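Peptidase S9 prolyl oligopeptidase catalytic domain-containing protein (Pyrococcus horikoshii, PDB 4HXF) is a serine peptidase of the prolyl oligopeptidase family that forms a self-compartmentalizing hexamer and probably removes acylated amino acids from peptide N termini. Local coordinates at residues A[244-249]-A[274-279]; A[284-289]-A[310-315]. All coordinates share one frame; numbering follows the deposited sequence.

Interaction 1: A[244-249]-A[274-279]; sequences DKIYIY and VYFTLF. With MG (magnesium ion), chain D.
Ile-246 and Val-274 meet tip to tip, with CD1 of Ile-246 3.7 Å from CG1 of Val-274. The same Ile-246 methyl lies 3.9 Å from CB of Phe-276 and comes obliquely to the start of its ring. CG1 of Ile-246 sits between its backbone N and carbonyl carbon (chi1 55°), and the extended second torsion (-175°) then carries CD1 out to where it touches both partners. Ile-248 and Val-274 pass alongside one another, pointing opposite ways, and CD1 of Ile-248 comes to 3.9 Å from CG2 of Val-274. The two branches of Val-274 thus serve different isoleucines. Within 274-279, CG of Leu-278 lies in plane at the edge of the Phe-276 ring.

The four touching residues are buried. The strand axes run nearly antiparallel, at 162°, and approach no closer than 9.8 Å. This is face-to-face packing of two four-stranded antiparallel sheets, as between successive blades of a beta-propeller. Strand 245-249 is third in its sheet and strand 273-280 second in the next. Ala-267 and Tyr-232 also touch Ile-246, and Leu-257 touches Phe-276.

Metal binding occupies the start of the first segment. Asp-244 OD2 binds the magnesium ion at 2.1 Å. Four waters at 2.1 to 2.2 Å and Glu-263 OE2 complete six ligands. The other carboxylate oxygen, Asp-244 OD1, forms a salt bridge with Lys-237, which probably helps fix the rotation of the carboxylate.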
loop_
_atom_site.group_PDB
_atom_site.type_symbol
_atom_site.label_atom_id
_atom_site.label_comp_id
_atom_site.label_asym_id
_atom_site.label_seq_id
_atom_site.Cartn_x
_atom_site.Cartn_y
_atom_site.Cartn_z
ATOM N N ASP A 244 -34.974 -35.181 -22.119
ATOM C CA ASP A 244 -33.748 -35.283 -22.957
ATOM C C ASP A 244 -33.191 -36.634 -23.045
ATOM O O ASP A 244 -33.122 -37.375 -22.053
ATOM C CB ASP A 244 -32.707 -34.323 -22.462
ATOM C CG ASP A 244 -33.128 -32.900 -22.702
ATOM O OD1 ASP A 244 -33.287 -32.480 -23.835
ATOM O OD2 ASP A 244 -33.543 -32.189 -21.767
ATOM N N LYS A 245 -32.894 -37.020 -24.270
ATOM C CA LYS A 245 -32.304 -38.305 -24.558
ATOM C C LYS A 245 -30.906 -38.145 -25.201
ATOM O O LYS A 245 -30.328 -37.098 -25.252
ATOM C CB LYS A 245 -33.197 -39.077 -25.533
ATOM C CG LYS A 245 -34.659 -39.261 -25.124
ATOM C CD LYS A 245 -34.870 -40.037 -23.795
ATOM C CE LYS A 245 -36.400 -40.261 -23.518
ATOM N NZ LYS A 245 -37.080 -41.298 -24.399
ATOM N N ILE A 246 -30.291 -39.226 -25.552
ATOM C CA ILE A 246 -28.973 -39.206 -26.210
ATOM C C ILE A 246 -29.019 -40.055 -27.524
ATOM O O ILE A 246 -29.743 -41.071 -27.654
ATOM C CB ILE A 246 -27.835 -39.712 -25.270
ATOM C CG1 ILE A 246 -28.186 -41.087 -24.742
ATOM C CG2 ILE A 246 -27.523 -38.603 -24.267
ATOM C CD1 ILE A 246 -27.172 -41.589 -23.703
ATOM N N TYR A 247 -28.219 -39.628 -28.489
ATOM C CA TYR A 247 -28.131 -40.147 -29.820
ATOM C C TYR A 247 -26.663 -40.182 -30.257
ATOM O O TYR A 247 -25.862 -39.315 -29.832
ATOM C CB TYR A 247 -28.846 -39.240 -30.825
ATOM C CG TYR A 247 -30.271 -38.980 -30.489
ATOM C CD1 TYR A 247 -31.242 -39.724 -31.071
ATOM C CD2 TYR A 247 -30.630 -38.020 -29.595
ATOM C CE1 TYR A 247 -32.572 -39.546 -30.707
ATOM C CE2 TYR A 247 -31.905 -37.798 -29.253
ATOM C CZ TYR A 247 -32.887 -38.600 -29.789
ATOM O OH TYR A 247 -34.185 -38.374 -29.401
ATOM N N ILE A 248 -26.325 -41.201 -31.025
ATOM C CA ILE A 248 -24.985 -41.317 -31.637
ATOM C C ILE A 248 -25.150 -40.863 -33.068
ATOM O O ILE A 248 -26.041 -41.334 -33.798
ATOM C CB ILE A 248 -24.456 -42.774 -31.512
ATOM C CG1 ILE A 248 -24.072 -43.054 -30.014
ATOM C CG2 ILE A 248 -23.274 -43.010 -32.472
ATOM C CD1 ILE A 248 -23.881 -44.583 -29.741
ATOM N N TYR A 249 -24.268 -39.977 -33.503
ATOM C CA TYR A 249 -24.267 -39.506 -34.869
ATOM C C TYR A 249 -22.948 -39.858 -35.567
ATOM O O TYR A 249 -21.901 -39.398 -35.185
ATOM C CB TYR A 249 -24.559 -38.041 -34.940
ATOM C CG TYR A 249 -24.468 -37.485 -36.334
ATOM C CD1 TYR A 249 -25.385 -37.853 -37.329
ATOM C CD2 TYR A 249 -23.529 -36.536 -36.630
ATOM C CE1 TYR A 249 -25.316 -37.299 -38.603
ATOM C CE2 TYR A 249 -23.459 -35.988 -37.860
ATOM C CZ TYR A 249 -24.332 -36.373 -38.837
ATOM O OH TYR A 249 -24.164 -35.766 -40.038
ATOM N N VAL A 274 -21.226 -45.870 -24.487
ATOM C CA VAL A 274 -21.767 -44.682 -23.857
ATOM C C VAL A 274 -22.099 -44.990 -22.396
ATOM O O VAL A 274 -22.840 -45.943 -22.037
ATOM C CB VAL A 274 -23.036 -44.224 -24.571
ATOM C CG1 VAL A 274 -23.691 -42.970 -23.886
ATOM C CG2 VAL A 274 -22.719 -43.923 -26.060
ATOM N N TYR A 275 -21.619 -44.106 -21.570
ATOM C CA TYR A 275 -21.947 -44.187 -20.132
ATOM C C TYR A 275 -22.886 -43.038 -19.842
ATOM O O TYR A 275 -22.659 -41.939 -20.296
ATOM C CB TYR A 275 -20.661 -43.989 -19.292
ATOM C CG TYR A 275 -19.720 -45.190 -19.456
ATOM C CD1 TYR A 275 -18.822 -45.218 -20.459
ATOM C CD2 TYR A 275 -19.822 -46.217 -18.629
ATOM C CE1 TYR A 275 -17.979 -46.316 -20.614
ATOM C CE2 TYR A 275 -18.948 -47.327 -18.729
ATOM C CZ TYR A 275 -18.014 -47.306 -19.719
ATOM O OH TYR A 275 -17.143 -48.437 -19.928
ATOM N N PHE A 276 -23.928 -43.311 -19.054
ATOM C CA PHE A 276 -24.917 -42.285 -18.849
ATOM C C PHE A 276 -25.698 -42.532 -17.549
ATOM O O PHE A 276 -25.811 -43.650 -17.101
ATOM C CB PHE A 276 -25.866 -42.262 -20.062
ATOM C CG PHE A 276 -26.743 -43.454 -20.213
ATOM C CD1 PHE A 276 -26.292 -44.533 -20.967
ATOM C CD2 PHE A 276 -28.023 -43.474 -19.698
ATOM C CE1 PHE A 276 -27.104 -45.615 -21.128
ATOM C CE2 PHE A 276 -28.829 -44.578 -19.893
ATOM C CZ PHE A 276 -28.363 -45.664 -20.613
ATOM N N THR A 277 -26.264 -41.475 -17.023
ATOM C CA THR A 277 -27.107 -41.551 -15.889
ATOM C C THR A 277 -28.524 -41.146 -16.228
ATOM O O THR A 277 -28.743 -40.346 -17.154
ATOM C CB THR A 277 -26.627 -40.608 -14.770
ATOM O OG1 THR A 277 -26.266 -39.310 -15.299
ATOM C CG2 THR A 277 -25.303 -41.255 -14.135
ATOM N N LEU A 278 -29.485 -41.682 -15.505
ATOM C CA LEU A 278 -30.916 -41.358 -15.650
ATOM C C LEU A 278 -31.526 -40.976 -14.393
ATOM O O LEU A 278 -31.170 -41.499 -13.305
ATOM C CB LEU A 278 -31.711 -42.625 -16.083
ATOM C CG LEU A 278 -31.396 -43.377 -17.370
ATOM C CD1 LEU A 278 -32.197 -44.696 -17.588
ATOM C CD2 LEU A 278 -31.677 -42.380 -18.536
ATOM N N PHE A 279 -32.501 -40.085 -14.496
ATOM C CA PHE A 279 -33.329 -39.660 -13.361
ATOM C C PHE A 279 -34.444 -40.694 -13.220
ATOM O O PHE A 279 -35.283 -40.922 -14.127
ATOM C CB PHE A 279 -33.956 -38.309 -13.580
ATOM C CG PHE A 279 -33.042 -37.158 -13.613
ATOM C CD1 PHE A 279 -32.634 -36.667 -14.834
ATOM C CD2 PHE A 279 -32.689 -36.455 -12.465
ATOM C CE1 PHE A 279 -31.873 -35.550 -14.983
ATOM C CE2 PHE A 279 -31.859 -35.336 -12.602
ATOM C CZ PHE A 279 -31.418 -34.909 -13.872
HETATM MG MG MG D . -34.188 -31.892 -19.780
HETATM O O HOH W 1 -36.120 -31.460 -20.386
HETATM O O HOH W 2 -34.710 -31.575 -17.801
HETATM O O HOH W 3 -33.776 -29.787 -20.066
HETATM O O HOH W 4 -32.150 -32.307 -19.133
#

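Interaction 2: A[284-289]-A[310-315]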
loop_
_atom_site.group_PDB
_atom_site.type_symbol
_atom_site.label_atom_id
_atom_site.label_comp_id
_atom_site.label_asym_id
_atom_site.label_seq_id
_atom_site.Cartn_x
_atom_site.Cartn_y
_atom_site.Cartn_z
ATOM N N VAL A 284 -30.527 -41.050 -9.131
ATOM C CA VAL A 284 -29.855 -40.784 -10.398
ATOM C C VAL A 284 -28.895 -41.986 -10.559
ATOM O O VAL A 284 -27.934 -42.102 -9.795
ATOM C CB VAL A 284 -29.181 -39.442 -10.512
ATOM C CG1 VAL A 284 -28.339 -39.312 -11.760
ATOM C CG2 VAL A 284 -30.218 -38.328 -10.375
ATOM N N ASN A 285 -29.167 -42.829 -11.533
ATOM C CA ASN A 285 -28.547 -44.149 -11.660
ATOM C C ASN A 285 -27.652 -44.216 -12.887
ATOM O O ASN A 285 -27.999 -43.600 -13.901
ATOM C CB ASN A 285 -29.604 -45.259 -11.755
ATOM C CG ASN A 285 -30.409 -45.441 -10.470
ATOM O OD1 ASN A 285 -29.836 -45.393 -9.358
ATOM N ND2 ASN A 285 -31.743 -45.573 -10.632
ATOM N N LEU A 286 -26.537 -44.916 -12.806
ATOM C CA LEU A 286 -25.500 -45.096 -13.869
ATOM C C LEU A 286 -25.640 -46.399 -14.643
ATOM O O LEU A 286 -25.821 -47.500 -14.093
ATOM C CB LEU A 286 -24.069 -45.054 -13.234
ATOM C CG LEU A 286 -22.871 -45.162 -14.210
ATOM C CD1 LEU A 286 -22.857 -43.946 -15.204
ATOM C CD2 LEU A 286 -21.583 -45.119 -13.377
ATOM N N TYR A 287 -25.619 -46.221 -15.965
ATOM C CA TYR A 287 -25.719 -47.273 -16.953
ATOM C C TYR A 287 -24.604 -47.118 -17.983
ATOM O O TYR A 287 -23.974 -46.088 -18.089
ATOM C CB TYR A 287 -27.074 -47.139 -17.703
ATOM C CG TYR A 287 -28.276 -47.325 -16.815
ATOM C CD1 TYR A 287 -28.815 -46.275 -16.150
ATOM C CD2 TYR A 287 -28.809 -48.567 -16.549
ATOM C CE1 TYR A 287 -29.902 -46.457 -15.312
ATOM C CE2 TYR A 287 -29.875 -48.777 -15.650
ATOM C CZ TYR A 287 -30.438 -47.666 -15.065
ATOM O OH TYR A 287 -31.500 -47.871 -14.231
ATOM N N LEU A 288 -24.458 -48.198 -18.757
ATOM C CA LEU A 288 -23.611 -48.280 -19.933
ATOM C C LEU A 288 -24.486 -48.734 -21.120
ATOM O O LEU A 288 -25.366 -49.553 -20.953
ATOM C CB LEU A 288 -22.495 -49.370 -19.682
ATOM C CG LEU A 288 -21.992 -50.212 -20.884
ATOM C CD1 LEU A 288 -21.050 -49.272 -21.624
ATOM C CD2 LEU A 288 -21.276 -51.483 -20.556
ATOM N N TRP A 289 -24.198 -48.214 -22.305
ATOM C CA TRP A 289 -24.727 -48.796 -23.557
ATOM C C TRP A 289 -23.587 -49.251 -24.358
ATOM O O TRP A 289 -22.694 -48.529 -24.675
ATOM C CB TRP A 289 -25.637 -47.799 -24.295
ATOM C CG TRP A 289 -26.171 -48.347 -25.580
ATOM C CD1 TRP A 289 -27.399 -48.926 -25.804
ATOM C CD2 TRP A 289 -25.566 -48.222 -26.864
ATOM N NE1 TRP A 289 -27.568 -49.191 -27.137
ATOM C CE2 TRP A 289 -26.492 -48.829 -27.812
ATOM C CE3 TRP A 289 -24.367 -47.744 -27.311
ATOM C CZ2 TRP A 289 -26.192 -48.936 -29.162
ATOM C CZ3 TRP A 289 -24.069 -47.849 -28.665
ATOM C CH2 TRP A 289 -24.963 -48.433 -29.564
ATOM N N GLU A 310 -9.799 -46.238 -19.393
ATOM C CA GLU A 310 -9.568 -47.605 -19.063
ATOM C C GLU A 310 -10.310 -48.096 -17.890
ATOM O O GLU A 310 -10.583 -49.333 -17.721
ATOM C CB GLU A 310 -8.064 -47.917 -18.907
ATOM C CG GLU A 310 -7.296 -47.623 -20.202
ATOM C CD GLU A 310 -5.788 -47.911 -20.142
ATOM O OE1 GLU A 310 -5.231 -48.190 -19.035
ATOM O OE2 GLU A 310 -5.180 -47.869 -21.245
ATOM N N ARG A 311 -10.612 -47.183 -16.992
ATOM C CA ARG A 311 -11.328 -47.540 -15.769
ATOM C C ARG A 311 -12.622 -46.695 -15.733
ATOM O O ARG A 311 -12.723 -45.710 -16.438
ATOM C CB ARG A 311 -10.468 -47.175 -14.552
ATOM C CG ARG A 311 -9.158 -48.013 -14.449
ATOM C CD ARG A 311 -9.418 -49.521 -14.388
ATOM N NE ARG A 311 -9.237 -50.108 -13.057
ATOM C CZ ARG A 311 -8.060 -50.162 -12.405
ATOM N NH1 ARG A 311 -6.934 -49.631 -12.934
ATOM N NH2 ARG A 311 -8.005 -50.727 -11.198
ATOM N N LEU A 312 -13.603 -47.177 -15.025
ATOM C CA LEU A 312 -14.845 -46.388 -14.805
ATOM C C LEU A 312 -14.908 -45.948 -13.295
ATOM O O LEU A 312 -14.930 -46.784 -12.384
ATOM C CB LEU A 312 -16.121 -47.153 -15.145
ATOM C CG LEU A 312 -17.513 -46.533 -14.811
ATOM C CD1 LEU A 312 -17.704 -45.157 -15.479
ATOM C CD2 LEU A 312 -18.552 -47.560 -15.182
ATOM N N ILE A 313 -15.025 -44.636 -13.139
ATOM C CA ILE A 313 -15.128 -44.064 -11.780
ATOM C C ILE A 313 -16.324 -43.136 -11.725
ATOM O O ILE A 313 -16.726 -42.546 -12.763
ATOM C CB ILE A 313 -13.841 -43.382 -11.395
ATOM C CG1 ILE A 313 -13.367 -42.388 -12.414
ATOM C CG2 ILE A 313 -12.741 -44.425 -11.125
ATOM C CD1 ILE A 313 -13.465 -40.963 -12.130
ATOM N N TYR A 314 -16.858 -42.996 -10.517
ATOM C CA TYR A 314 -18.013 -42.128 -10.341
ATOM C C TYR A 314 -18.139 -41.648 -8.926
ATOM O O TYR A 314 -17.699 -42.250 -7.973
ATOM C CB TYR A 314 -19.281 -42.889 -10.798
ATOM C CG TYR A 314 -19.554 -44.225 -10.183
ATOM C CD1 TYR A 314 -19.073 -45.388 -10.796
ATOM C CD2 TYR A 314 -20.313 -44.365 -9.010
ATOM C CE1 TYR A 314 -19.313 -46.621 -10.270
ATOM C CE2 TYR A 314 -20.590 -45.629 -8.458
ATOM C CZ TYR A 314 -20.123 -46.762 -9.142
ATOM O OH TYR A 314 -20.378 -47.982 -8.636
ATOM N N LEU A 315 -18.828 -40.533 -8.815
ATOM C CA LEU A 315 -19.137 -39.950 -7.488
ATOM C C LEU A 315 -20.585 -40.318 -7.143
ATOM O O LEU A 315 -21.485 -40.058 -7.953
ATOM C CB LEU A 315 -19.053 -38.427 -7.580
ATOM C CG LEU A 315 -17.723 -37.713 -7.659
ATOM C CD1 LEU A 315 -17.783 -36.221 -7.845
ATOM C CD2 LEU A 315 -16.863 -38.039 -6.382
#
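Leu-286 swings CG away from its backbone N (chi1 -177°), and chi2 of 63° leaves CD2 as the far end of the extended chain, facing Tyr-314. The Tyr-314 ring starts from the position between its own N and carbonyl carbon (chi1 54°). The leucine comes at the ring at a slant. CD2 of Leu-286 does the touching, 3.6 Å from CD1 of Tyr-314. It is also 3.9 Å from CG of the Tyr-314 ring. A looser apolar contact joins CD2 of Leu-286 to CD2 of Leu-312, at 4.3 Å. One leucine methyl therefore makes the contact with both Tyr-314 and Leu-312.

All three residues are buried. Phe-306 of the neighbouring strand 302-308 touches both Leu-286 and Tyr-314, and Ile-303 also packs on Tyr-314. Tyr-275 touches Leu-312. The polar end of Tyr-314 is satisfied away from this apolar patch, by a hydrogen bond between its OH and Glu-332 OE1.

Near the contact, CA of Leu-286 is 8.8 Å from CA of Tyr-314. The two strands belong to different four-stranded antiparallel sheets: 283-289 is third in one, 312-317 second in the next. Such apolar packing between the faces of consecutive sheets is characteristic of the blades of a beta-propeller.

How the interactions relate
From the N terminus, strand 245-249 comes first, in the sheet that runs from strand 219-224 to strand 253-255. Interaction 1 closes a loop of 24 residues when the chain returns as strand 273-280 of the following sheet. Strand 283-289 comes next, and interaction 2 closes a second loop, of 20 residues, at strand 312-317 of the sheet after that. The loops are in series and neither nest nor cross. Strands 273-280 and 283-289 are antiparallel neighbours, with probable hydrogen bonds from Trp-289 N to Val-274 O and from Tyr-287 N to Phe-276 O. The middle sheet thus joins both contacts, tying three consecutive propeller blades together.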